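PDB 5UYT: Ice-binding protein from Flavobacteriaceae bacterium, which probably binds ice through tandem right-handed beta-helical domains, acting as an antifreeze protein. Local coordinates for residues I293-P298 against H310-N315. Sequence-based numbering, arbitrary orientation.
Sequences IELLYP and HTYLLN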
# COMPACT_ATOMS: atom_id res chain seq x y z
N ILE A 293 -3.12 9.89 -2.76
CA ILE A 293 -4.12 9.02 -2.08
C ILE A 293 -4.22 9.50 -0.65
O ILE A 293 -3.20 9.63 0.03
CB ILE A 293 -3.71 7.52 -2.08
CG1 ILE A 293 -3.76 6.92 -3.50
CG2 ILE A 293 -4.58 6.70 -1.09
CD1 ILE A 293 -3.06 5.57 -3.60
N GLU A 294 -5.45 9.77 -0.21
CA GLU A 294 -5.64 10.09 1.22
C GLU A 294 -6.07 8.84 1.98
O GLU A 294 -7.04 8.16 1.58
CB GLU A 294 -6.66 11.22 1.45
CG GLU A 294 -6.85 11.53 2.96
CD GLU A 294 -7.86 12.63 3.24
OE1 GLU A 294 -8.40 13.25 2.28
OE2 GLU A 294 -8.15 12.87 4.44
N LEU A 295 -5.36 8.56 3.05
CA LEU A 295 -5.68 7.44 3.94
C LEU A 295 -6.63 8.01 4.96
O LEU A 295 -6.24 8.84 5.80
CB LEU A 295 -4.40 6.82 4.58
CG LEU A 295 -3.35 6.30 3.59
CD1 LEU A 295 -2.07 5.86 4.25
CD2 LEU A 295 -3.90 5.14 2.73
N LEU A 296 -7.90 7.59 4.87
CA LEU A 296 -8.97 8.33 5.54
C LEU A 296 -9.11 8.13 7.05
O LEU A 296 -9.90 8.86 7.70
CB LEU A 296 -10.28 8.02 4.83
CG LEU A 296 -10.33 8.60 3.41
CD1 LEU A 296 -11.54 8.04 2.69
CD2 LEU A 296 -10.38 10.12 3.39
N TYR A 297 -8.35 7.18 7.61
CA TYR A 297 -8.49 6.81 9.04
C TYR A 297 -7.16 6.78 9.76
O TYR A 297 -6.63 5.70 10.02
CB TYR A 297 -9.31 5.49 9.21
CG TYR A 297 -10.59 5.59 8.43
CD1 TYR A 297 -10.67 5.12 7.11
CD2 TYR A 297 -11.71 6.22 8.97
CE1 TYR A 297 -11.84 5.27 6.35
CE2 TYR A 297 -12.87 6.38 8.23
CZ TYR A 297 -12.92 5.91 6.92
OH TYR A 297 -14.10 6.05 6.20
N PRO A 298 -6.60 7.98 10.09
CA PRO A 298 -5.25 8.00 10.64
C PRO A 298 -5.15 7.36 12.01
O PRO A 298 -4.09 6.85 12.36
CB PRO A 298 -4.92 9.51 10.68
CG PRO A 298 -5.74 10.08 9.54
CD PRO A 298 -7.06 9.33 9.69
N HIS A 310 3.74 6.28 -3.84
CA HIS A 310 2.79 7.40 -3.96
C HIS A 310 3.17 8.44 -2.90
O HIS A 310 3.93 8.15 -1.98
CB HIS A 310 1.35 6.97 -3.61
CG HIS A 310 0.68 6.09 -4.64
ND1 HIS A 310 0.50 4.74 -4.44
CD2 HIS A 310 0.14 6.37 -5.84
CE1 HIS A 310 -0.13 4.22 -5.48
NE2 HIS A 310 -0.35 5.19 -6.36
N THR A 311 2.54 9.61 -3.01
CA THR A 311 2.46 10.54 -1.92
C THR A 311 1.11 10.33 -1.21
O THR A 311 0.05 10.52 -1.83
CB THR A 311 2.54 11.98 -2.44
OG1 THR A 311 3.79 12.18 -3.12
CG2 THR A 311 2.43 12.96 -1.26
N TYR A 312 1.15 9.99 0.08
CA TYR A 312 -0.08 9.74 0.85
C TYR A 312 -0.32 10.90 1.79
O TYR A 312 0.64 11.54 2.24
CB TYR A 312 0.10 8.49 1.71
CG TYR A 312 0.14 7.24 0.87
CD1 TYR A 312 -1.05 6.66 0.41
CD2 TYR A 312 1.36 6.66 0.48
CE1 TYR A 312 -1.03 5.51 -0.38
CE2 TYR A 312 1.39 5.52 -0.31
CZ TYR A 312 0.19 4.95 -0.74
OH TYR A 312 0.16 3.82 -1.55
N LEU A 313 -1.59 11.14 2.10
CA LEU A 313 -1.97 12.09 3.16
C LEU A 313 -2.74 11.36 4.27
O LEU A 313 -3.72 10.64 4.01
CB LEU A 313 -2.87 13.21 2.60
CG LEU A 313 -3.44 14.17 3.67
CD1 LEU A 313 -2.37 15.00 4.38
CD2 LEU A 313 -4.50 15.06 3.03
N LEU A 314 -2.26 11.51 5.50
CA LEU A 314 -3.05 11.17 6.67
C LEU A 314 -3.44 12.52 7.29
O LEU A 314 -2.58 13.19 7.85
CB LEU A 314 -2.22 10.32 7.64
CG LEU A 314 -1.95 8.89 7.14
CD1 LEU A 314 -0.56 8.47 7.57
CD2 LEU A 314 -2.99 7.92 7.71
N ASN A 315 -4.72 12.90 7.20
CA ASN A 315 -5.11 14.30 7.49
C ASN A 315 -5.47 14.58 8.97
O ASN A 315 -6.31 15.45 9.26
CB ASN A 315 -6.24 14.76 6.55
CG ASN A 315 -6.31 16.29 6.45
OD1 ASN A 315 -5.27 16.97 6.52
ND2 ASN A 315 -7.51 16.83 6.34
O HOH W 1 -6.97 11.45 6.35
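Ile293 and Tyr312 sit side by side on the inward face of two short parallel strands, where Ile293 CB lies 3.7 Å from Tyr312 CD1. The backbones are joined in parallel register: Leu313 N donates to Ile293 O and Leu295 N to Leu313 O, the latter at 2.8 Å, while the bond from Ile293 N to Thr311 O is weak. The packing is tight on this apolar side. With CG1 of Ile293 beside its backbone N (chi1 -69°), CD1 extends over the centre of the His310 ring, 3.7 Å from the centroid and 7° off the ring normal, a CH-pi contact. Leu295 CG meets Tyr312 CD1 obliquely, and Leu314 CD2 fits between Leu295 CB, at 3.6 Å, and the ring of Pro298. Tyr312 OH is hydrogen-bonded to Asp47, in the other ice-binding-like region of the chain, and to Thr308 N; it also accepts from His310 ND1, lying 27° out of the imidazole plane, so three bonds grip this buried hydroxyl. Shortening Tyr312 to an alanine would probably open a gap beside Ile293 and Leu295 and leave Asp47 and His310 ND1 without their phenol partner. The opposite, partly solvent-exposed face is looser: Glu294, extended with CG anti to its backbone N, packs CG against Leu313 O, but the two side chains barely touch (Glu294 CD to Leu313 CD2 4.2 Å). Glu294 OE2 accepts a bond from a water, 2.7 Å away, that also donates to Leu295 O and accepts from Asn315 N, so water links the two backbones beyond the last direct hydrogen bond. Two neighbouring beta-helix strands thus pack mainly through apolar groups on one side, with the buried hydroxyl satisfied by hydrogen bonds that carry the contact across to the preceding ice-binding-like region, and are bridged by water at the end of the other.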